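Local coordinates for protein polyketide biosynthesis 3-hydroxy-3-methylglutaryl-ACP synthase PksG (Bacillus subtilis, PDB 4YXQ) that catalyses the aldol condensation of acetyl-AcpK with a beta-ketothioester intermediate during synthesis of the polyketide antibiotic bacillaene, at residues P188-Y193 against L229-R234; Y194-M199 against Y220-E225. One frame throughout, in Å; residues are numbered along the deposited sequence.

In the fold
Interactions 1 and 2 join the same two elements, strand 184-195 and helix 216-234, at points whose centres lie about 15 Å apart. Because the helix runs back against the strand, the later residues 194-199 meet the earlier helical turn 220-225, while 188-193 meet the last turns, 229-234. Interaction 1 is remote from the probable catalytic residues. Interaction 2 lies nearer: the side chain of Cys-223 is about 9 Å from that of His-250, the probable proton donor/acceptor, and about 11 Å from that of Cys-114, the probable acyl-thioester nucleophile. Both contacts also touch the second subunit, so this face of the helix and strand borders the dimer interface.

Interaction 1 of 2, residues P188-Y193 against L229-R234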
ATOM      1  N   PRO A 188      -8.002   2.805 -21.621  1.00 27.03           N
ATOM      2  CA  PRO A 188      -8.823   2.809 -20.387  1.00 27.02           C
ATOM      3  C   PRO A 188      -9.810   1.665 -20.354  1.00 26.03           C
ATOM      4  O   PRO A 188     -10.479   1.402 -21.352  1.00 23.93           O
ATOM      5  CB  PRO A 188      -9.571   4.141 -20.466  1.00 27.42           C
ATOM      6  CG  PRO A 188      -9.644   4.421 -21.931  1.00 27.56           C
ATOM      7  CD  PRO A 188      -8.301   3.974 -22.471  1.00 27.12           C
ATOM      8  N   GLY A 189      -9.804   0.930 -19.248  1.00 25.98           N
ATOM      9  CA  GLY A 189     -10.692  -0.207 -19.071  1.00 25.09           C
ATOM     10  C   GLY A 189     -10.178  -1.506 -19.675  1.00 24.53           C
ATOM     11  O   GLY A 189     -10.763  -2.563 -19.465  1.00 26.41           O
ATOM     12  N   ALA A 190      -9.076  -1.444 -20.413  1.00 23.74           N
ATOM     13  CA  ALA A 190      -8.516  -2.622 -21.044  1.00 22.02           C
ATOM     14  C   ALA A 190      -7.619  -3.288 -20.023  1.00 22.30           C
ATOM     15  O   ALA A 190      -6.377  -3.126 -20.052  1.00 20.86           O
ATOM     16  CB  ALA A 190      -7.728  -2.212 -22.264  1.00 22.36           C
ATOM     17  N   ASN A 191      -8.251  -3.984 -19.075  1.00 20.61           N
ATOM     18  CA  ASN A 191      -7.556  -4.504 -17.899  1.00 19.76           C
ATOM     19  C   ASN A 191      -8.050  -5.867 -17.506  1.00 19.17           C
ATOM     20  O   ASN A 191      -9.234  -6.082 -17.330  1.00 19.50           O
ATOM     21  CB  ASN A 191      -7.767  -3.548 -16.727  1.00 20.53           C
ATOM     22  CG  ASN A 191      -7.162  -2.160 -16.987  1.00 21.02           C
ATOM     23  OD1 ASN A 191      -5.985  -1.887 -16.652  1.00 20.72           O
ATOM     24  ND2 ASN A 191      -7.973  -1.258 -17.541  1.00 21.25           N
ATOM     25  N   GLY A 192      -7.144  -6.815 -17.371  1.00 18.27           N
ATOM     26  CA  GLY A 192      -7.514  -8.128 -16.877  1.00 17.61           C
ATOM     27  C   GLY A 192      -6.751  -8.398 -15.608  1.00 16.36           C
ATOM     28  O   GLY A 192      -5.599  -8.788 -15.668  1.00 16.19           O
ATOM     29  N   TYR A 193      -7.400  -8.194 -14.467  1.00 15.65           N
ATOM     30  CA  TYR A 193      -6.770  -8.486 -13.196  1.00 15.29           C
ATOM     31  C   TYR A 193      -7.291  -9.745 -12.624  1.00 15.59           C
ATOM     32  O   TYR A 193      -8.466 -10.066 -12.787  1.00 15.67           O
ATOM     33  CB  TYR A 193      -6.918  -7.325 -12.174  1.00 15.42           C
ATOM     34  CG  TYR A 193      -8.160  -6.471 -12.278  1.00 14.44           C
ATOM     35  CD1 TYR A 193      -9.358  -6.886 -11.727  1.00 14.73           C
ATOM     36  CD2 TYR A 193      -8.128  -5.241 -12.929  1.00 14.65           C
ATOM     37  CE1 TYR A 193     -10.505  -6.101 -11.835  1.00 14.93           C
ATOM     38  CE2 TYR A 193      -9.253  -4.435 -13.026  1.00 15.06           C
ATOM     39  CZ  TYR A 193     -10.451  -4.874 -12.486  1.00 15.01           C
ATOM     40  OH  TYR A 193     -11.557  -4.082 -12.582  1.00 14.97           O
ATOM     41  N   LEU A 229      -7.173 -13.647 -20.666  1.00 22.36           N
ATOM     42  CA  LEU A 229      -8.569 -14.025 -20.951  1.00 23.52           C
ATOM     43  C   LEU A 229      -9.545 -13.009 -20.385  1.00 23.23           C
ATOM     44  O   LEU A 229     -10.594 -12.744 -20.990  1.00 25.21           O
ATOM     45  CB  LEU A 229      -8.915 -15.408 -20.398  1.00 25.86           C
ATOM     46  CG  LEU A 229      -8.256 -16.611 -21.086  1.00 28.48           C
ATOM     47  CD1 LEU A 229      -8.747 -17.884 -20.401  1.00 29.80           C
ATOM     48  CD2 LEU A 229      -8.547 -16.659 -22.587  1.00 28.73           C
ATOM     49  N   GLU A 230      -9.227 -12.437 -19.230  1.00 21.37           N
ATOM     50  CA  GLU A 230     -10.096 -11.407 -18.682  1.00 21.85           C
ATOM     51  C   GLU A 230     -10.036 -10.142 -19.550  1.00 21.06           C
ATOM     52  O   GLU A 230     -11.045  -9.477 -19.794  1.00 20.83           O
ATOM     53  CB  GLU A 230      -9.729 -11.134 -17.221  1.00 21.00           C
ATOM     54  CG  GLU A 230     -10.640 -10.148 -16.538  1.00 21.68           C
ATOM     55  CD  GLU A 230     -12.077 -10.625 -16.411  1.00 23.00           C
ATOM     56  OE1 GLU A 230     -12.290 -11.829 -16.002  1.00 21.80           O
ATOM     57  OE2 GLU A 230     -12.992  -9.753 -16.681  1.00 22.41           O
ATOM     58  N   TYR A 231      -8.837  -9.812 -20.002  1.00 22.50           N
ATOM     59  CA  TYR A 231      -8.641  -8.686 -20.885  1.00 23.88           C
ATOM     60  C   TYR A 231      -9.465  -8.887 -22.149  1.00 25.27           C
ATOM     61  O   TYR A 231     -10.203  -7.987 -22.543  1.00 27.30           O
ATOM     62  CB  TYR A 231      -7.152  -8.515 -21.186  1.00 24.56           C
ATOM     63  CG  TYR A 231      -6.755  -7.395 -22.146  1.00 24.94           C
ATOM     64  CD1 TYR A 231      -6.223  -6.208 -21.676  1.00 26.36           C
ATOM     65  CD2 TYR A 231      -6.860  -7.555 -23.518  1.00 24.89           C
ATOM     66  CE1 TYR A 231      -5.841  -5.205 -22.548  1.00 28.40           C
ATOM     67  CE2 TYR A 231      -6.504  -6.548 -24.393  1.00 26.39           C
ATOM     68  CZ  TYR A 231      -5.979  -5.389 -23.902  1.00 28.62           C
ATOM     69  OH  TYR A 231      -5.596  -4.401 -24.775  1.00 32.36           O
ATOM     70  N   GLN A 232      -9.383 -10.060 -22.771  1.00 27.17           N
ATOM     71  CA  GLN A 232     -10.221 -10.347 -23.958  1.00 30.41           C
ATOM     72  C   GLN A 232     -11.701 -10.168 -23.678  1.00 30.55           C
ATOM     73  O   GLN A 232     -12.439  -9.666 -24.521  1.00 31.95           O
ATOM     74  CB  GLN A 232     -10.064 -11.778 -24.430  1.00 31.07           C
ATOM     75  CG  GLN A 232      -8.796 -12.073 -25.164  1.00 33.87           C
ATOM     76  CD  GLN A 232      -8.873 -13.426 -25.830  1.00 35.44           C
ATOM     77  OE1 GLN A 232      -9.306 -14.413 -25.213  1.00 40.38           O
ATOM     78  NE2 GLN A 232      -8.499 -13.479 -27.098  1.00 33.25           N
ATOM     79  N   LYS A 233     -12.134 -10.632 -22.516  1.00 30.99           N
ATOM     80  CA  LYS A 233     -13.533 -10.550 -22.165  1.00 33.25           C
ATOM     81  C   LYS A 233     -13.988  -9.102 -22.176  1.00 30.57           C
ATOM     82  O   LYS A 233     -15.102  -8.821 -22.594  1.00 30.51           O
ATOM     83  CB  LYS A 233     -13.784 -11.229 -20.823  1.00 37.68           C
ATOM     84  CG  LYS A 233     -15.217 -11.154 -20.372  1.00 44.47           C
ATOM     85  CD  LYS A 233     -15.438 -11.884 -19.053  1.00 49.86           C
ATOM     86  CE  LYS A 233     -16.713 -11.369 -18.399  1.00 54.48           C
ATOM     87  NZ  LYS A 233     -17.098 -12.204 -17.232  1.00 60.74           N
ATOM     88  N   ARG A 234     -13.124  -8.180 -21.759  1.00 29.08           N
ATOM     89  CA  ARG A 234     -13.484  -6.761 -21.726  1.00 29.10           C
ATOM     90  C   ARG A 234     -13.098  -6.014 -22.983  1.00 30.64           C
ATOM     91  O   ARG A 234     -13.568  -4.904 -23.213  1.00 28.41           O
ATOM     92  CB  ARG A 234     -12.842  -6.084 -20.518  1.00 28.05           C
ATOM     93  CG  ARG A 234     -13.293  -6.724 -19.224  1.00 28.02           C
ATOM     94  CD  ARG A 234     -12.263  -6.613 -18.123  1.00 27.42           C
ATOM     95  NE  ARG A 234     -12.689  -5.572 -17.211  1.00 28.99           N
ATOM     96  CZ  ARG A 234     -13.231  -5.750 -16.005  1.00 28.86           C
ATOM     97  NH1 ARG A 234     -13.379  -6.960 -15.472  1.00 26.90           N
ATOM     98  NH2 ARG A 234     -13.588  -4.670 -15.303  1.00 29.50           N
TER
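The guanidinium of Arg-234 has Tyr-193 CZ over one face, Gly-189 O near its plane at one edge, and Glu-230 OE2 in its plane at another. It is tilted 54° from the tyrosine ring, so the two do not stack; Arg-234 NH2 and Tyr-193 OH are 3.4 Å apart at a poor angle for a hydrogen bond. Instead, both groups bind Glu-75 of the second subunit, Arg-234 by a salt bridge and Tyr-193 by a hydrogen bond. A salt bridge from Arg-234 NH1 to Glu-230 OE2, 3.1 Å long and fairly straight, holds the guanidinium from within the helix; its N-H arrives from above the carboxylate plane. Tyr-231 turns its ring edge to Gly-192 N, while Ala-190 O approaches its CE1 obliquely at 3.3 Å and Ala-190 CB lies 3.5 Å from the same carbon. With CG anti to the backbone N (chi1 178°), this ring reaches along the strand to Ala-190, the centre of an inverse gamma turn; its hydroxyl hydrogen-bonds Ser-336 on the adjoining strand. This is helix-on-sheet packing in the thiolase fold, the axes of 190-193 and 229-234 running 143° apart, roughly antiparallel. Gly-192 lets the backbones approach closely, its CA 4.2 Å from Tyr-231 CA. Glu-230 CG rests 3.7 Å from Gly-192 CA, and farther along Arg-234 CD lies 3.2 Å from Asn-191 O.

Interaction 2 of 2, residues Y194-M199 against Y220-E225; sequences YGYEVM and YLDCCE
Tyr-194 and Cys-223 mark the nearest backbone approach, 6.7 Å from CA to CA, where the last residues of strand 184-195 pass helix 216-234 and side chains bridge the gap. Cys-223 SG touches two tyrosines on one side. It faces the edge of the Tyr-194 ring, 86° off the ring normal and 4.0 Å from CD2, and meets the Tyr-196 ring obliquely, 4.1 Å from CE2. Both are sulfur-aromatic contacts. Tyr-196 carries CG between its backbone N and carbonyl carbon (chi1 56°), a crowded position that sends the ring out to the helix. There its hydroxyl and Asp-222 arrive from opposite directions, and OH donates a weak 2.8 Å hydrogen bond to OD1. The same Asp-222 OD1 lies at the edge of the Tyr-194 ring, 3.9 Å from CE2, with carboxylate and ring planes nearly perpendicular. In this thiolase fold, Tyr-194 at the end of the strand and Tyr-196 just beyond it thus pack on the helix through a thiol and a carboxylate. Ser-219 OG gives Tyr-196 OH a further hydrogen-bond partner. Arg-103 of the second subunit makes a cation-pi contact with Tyr-196 and hydrogen-bonds Tyr-194 OH. Because the bond to Asp-222 is weak, any enrichment of the Tyr-196 ring in electron density by the carboxylate is probably slight, but it would favour the cation-pi contact with Arg-103 of the second subunit.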
ATOM      1  N   TYR A 194      -6.425 -10.440 -11.889  1.00 16.57           N
ATOM      2  CA  TYR A 194      -6.725 -11.774 -11.340  1.00 17.01           C
ATOM      3  C   TYR A 194      -5.854 -12.034 -10.125  1.00 18.29           C
ATOM      4  O   TYR A 194      -4.633 -11.800 -10.145  1.00 17.82           O
ATOM      5  CB  TYR A 194      -6.371 -12.830 -12.383  1.00 17.66           C
ATOM      6  CG  TYR A 194      -6.871 -14.249 -12.169  1.00 17.65           C
ATOM      7  CD1 TYR A 194      -8.179 -14.591 -12.460  1.00 17.17           C
ATOM      8  CD2 TYR A 194      -5.993 -15.272 -11.820  1.00 18.52           C
ATOM      9  CE1 TYR A 194      -8.622 -15.891 -12.364  1.00 17.02           C
ATOM     10  CE2 TYR A 194      -6.430 -16.591 -11.707  1.00 18.29           C
ATOM     11  CZ  TYR A 194      -7.749 -16.881 -11.976  1.00 18.53           C
ATOM     12  OH  TYR A 194      -8.213 -18.167 -11.831  1.00 21.00           O
ATOM     13  N   GLY A 195      -6.482 -12.522  -9.063  1.00 18.53           N
ATOM     14  CA  GLY A 195      -5.796 -12.760  -7.806  1.00 17.45           C
ATOM     15  C   GLY A 195      -6.509 -13.801  -6.987  1.00 17.64           C
ATOM     16  O   GLY A 195      -7.725 -14.017  -7.146  1.00 18.64           O
ATOM     17  N   TYR A 196      -5.754 -14.448  -6.132  1.00 16.87           N
ATOM     18  CA  TYR A 196      -6.281 -15.422  -5.217  1.00 17.87           C
ATOM     19  C   TYR A 196      -5.113 -15.783  -4.301  1.00 18.47           C
ATOM     20  O   TYR A 196      -3.916 -15.554  -4.654  1.00 16.58           O
ATOM     21  CB  TYR A 196      -6.806 -16.667  -5.960  1.00 18.56           C
ATOM     22  CG  TYR A 196      -5.761 -17.314  -6.844  1.00 19.50           C
ATOM     23  CD1 TYR A 196      -4.965 -18.350  -6.377  1.00 19.97           C
ATOM     24  CD2 TYR A 196      -5.546 -16.878  -8.140  1.00 19.94           C
ATOM     25  CE1 TYR A 196      -3.982 -18.921  -7.165  1.00 19.94           C
ATOM     26  CE2 TYR A 196      -4.570 -17.460  -8.936  1.00 19.38           C
ATOM     27  CZ  TYR A 196      -3.797 -18.487  -8.451  1.00 20.15           C
ATOM     28  OH  TYR A 196      -2.779 -19.037  -9.237  1.00 21.08           O
ATOM     29  N   GLU A 197      -5.453 -16.342  -3.148  1.00 18.79           N
ATOM     30  CA  GLU A 197      -4.469 -16.690  -2.149  1.00 21.01           C
ATOM     31  C   GLU A 197      -3.720 -17.916  -2.586  1.00 22.54           C
ATOM     32  O   GLU A 197      -4.359 -18.903  -2.942  1.00 23.19           O
ATOM     33  CB  GLU A 197      -5.128 -16.979  -0.811  1.00 21.90           C
ATOM     34  CG  GLU A 197      -4.184 -16.803   0.372  1.00 23.28           C
ATOM     35  CD  GLU A 197      -3.461 -18.070   0.748  1.00 23.88           C
ATOM     36  OE1 GLU A 197      -4.128 -19.072   1.059  1.00 26.40           O
ATOM     37  OE2 GLU A 197      -2.229 -18.051   0.805  1.00 22.89           O
ATOM     38  N   VAL A 198      -2.382 -17.871  -2.532  1.00 21.72           N
ATOM     39  CA  VAL A 198      -1.567 -19.065  -2.757  1.00 24.56           C
ATOM     40  C   VAL A 198      -0.374 -19.125  -1.792  1.00 26.54           C
ATOM     41  O   VAL A 198       0.229 -18.106  -1.488  1.00 26.95           O
ATOM     42  CB  VAL A 198      -1.104 -19.166  -4.239  1.00 25.08           C
ATOM     43  CG1 VAL A 198      -0.695 -17.807  -4.805  1.00 25.83           C
ATOM     44  CG2 VAL A 198       0.061 -20.125  -4.386  1.00 24.81           C
ATOM     45  N   MET A 199      -0.055 -20.320  -1.313  1.00 29.99           N
ATOM     46  CA  MET A 199       1.109 -20.537  -0.477  1.00 37.66           C
ATOM     47  C   MET A 199       2.380 -20.513  -1.332  1.00 41.80           C
ATOM     48  O   MET A 199       2.631 -21.428  -2.112  1.00 44.59           O
ATOM     49  CB  MET A 199       0.964 -21.889   0.200  1.00 44.67           C
ATOM     50  CG  MET A 199       2.001 -22.240   1.269  1.00 46.27           C
ATOM     51  SD  MET A 199       1.464 -23.687   2.146  1.00 47.26           S
ATOM     52  CE  MET A 199       1.202 -24.879   0.824  1.00 48.71           C
ATOM     53  N   TYR A 220       2.427 -18.150 -11.822  1.00 22.16           N
ATOM     54  CA  TYR A 220       2.793 -17.095 -12.743  1.00 22.04           C
ATOM     55  C   TYR A 220       2.174 -17.397 -14.102  1.00 22.21           C
ATOM     56  O   TYR A 220       1.536 -16.539 -14.715  1.00 22.56           O
ATOM     57  CB  TYR A 220       4.335 -17.022 -12.848  1.00 23.46           C
ATOM     58  CG  TYR A 220       4.902 -15.973 -13.794  1.00 22.41           C
ATOM     59  CD1 TYR A 220       4.695 -16.046 -15.141  1.00 21.70           C
ATOM     60  CD2 TYR A 220       5.620 -14.881 -13.314  1.00 23.57           C
ATOM     61  CE1 TYR A 220       5.178 -15.059 -15.993  1.00 23.42           C
ATOM     62  CE2 TYR A 220       6.127 -13.903 -14.175  1.00 22.03           C
ATOM     63  CZ  TYR A 220       5.894 -14.005 -15.507  1.00 21.33           C
ATOM     64  OH  TYR A 220       6.354 -13.090 -16.385  1.00 22.67           O
ATOM     65  N   LEU A 221       2.290 -18.644 -14.545  1.00 22.86           N
ATOM     66  CA  LEU A 221       1.673 -19.060 -15.811  1.00 23.68           C
ATOM     67  C   LEU A 221       0.157 -19.114 -15.779  1.00 22.62           C
ATOM     68  O   LEU A 221      -0.494 -18.670 -16.724  1.00 21.74           O
ATOM     69  CB  LEU A 221       2.219 -20.408 -16.250  1.00 24.78           C
ATOM     70  CG  LEU A 221       3.724 -20.365 -16.528  1.00 24.72           C
ATOM     71  CD1 LEU A 221       4.215 -21.790 -16.736  1.00 24.71           C
ATOM     72  CD2 LEU A 221       4.063 -19.471 -17.722  1.00 24.13           C
ATOM     73  N   ASP A 222      -0.417 -19.634 -14.701  1.00 22.13           N
ATOM     74  CA  ASP A 222      -1.878 -19.551 -14.511  1.00 22.01           C
ATOM     75  C   ASP A 222      -2.337 -18.097 -14.649  1.00 21.25           C
ATOM     76  O   ASP A 222      -3.234 -17.777 -15.442  1.00 20.02           O
ATOM     77  CB  ASP A 222      -2.246 -20.117 -13.147  1.00 23.62           C
ATOM     78  CG  ASP A 222      -3.725 -19.977 -12.814  1.00 26.17           C
ATOM     79  OD1 ASP A 222      -4.004 -19.616 -11.650  1.00 28.42           O
ATOM     80  OD2 ASP A 222      -4.602 -20.224 -13.692  1.00 26.95           O
ATOM     81  N   CYS A 223      -1.677 -17.202 -13.918  1.00 20.10           N
ATOM     82  CA  CYS A 223      -2.095 -15.823 -13.924  1.00 20.61           C
ATOM     83  C   CYS A 223      -1.923 -15.184 -15.273  1.00 21.18           C
ATOM     84  O   CYS A 223      -2.792 -14.434 -15.738  1.00 20.04           O
ATOM     85  CB  CYS A 223      -1.332 -15.027 -12.898  1.00 21.38           C
ATOM     86  SG  CYS A 223      -1.998 -15.244 -11.252  1.00 22.41           S
ATOM     87  N   CYS A 224      -0.776 -15.462 -15.890  1.00 21.53           N
ATOM     88  CA  CYS A 224      -0.490 -14.923 -17.206  1.00 20.62           C
ATOM     89  C   CYS A 224      -1.597 -15.242 -18.209  1.00 22.21           C
ATOM     90  O   CYS A 224      -2.046 -14.355 -18.960  1.00 23.34           O
ATOM     91  CB  CYS A 224       0.840 -15.437 -17.720  1.00 20.68           C
ATOM     92  SG  CYS A 224       1.425 -14.475 -19.099  1.00 21.40           S
ATOM     93  N   GLU A 225      -2.089 -16.478 -18.187  1.00 23.45           N
ATOM     94  CA  GLU A 225      -3.236 -16.875 -19.021  1.00 24.05           C
ATOM     95  C   GLU A 225      -4.554 -16.201 -18.617  1.00 22.66           C
ATOM     96  O   GLU A 225      -5.267 -15.623 -19.463  1.00 23.80           O
ATOM     97  CB  GLU A 225      -3.426 -18.393 -18.965  1.00 26.39           C
ATOM     98  CG  GLU A 225      -4.583 -18.873 -19.828  1.00 28.97           C
ATOM     99  CD  GLU A 225      -4.689 -20.381 -19.884  1.00 33.11           C
ATOM    100  OE1 GLU A 225      -3.913 -21.071 -19.146  1.00 31.28           O
ATOM    101  OE2 GLU A 225      -5.541 -20.851 -20.702  1.00 35.99           O
TER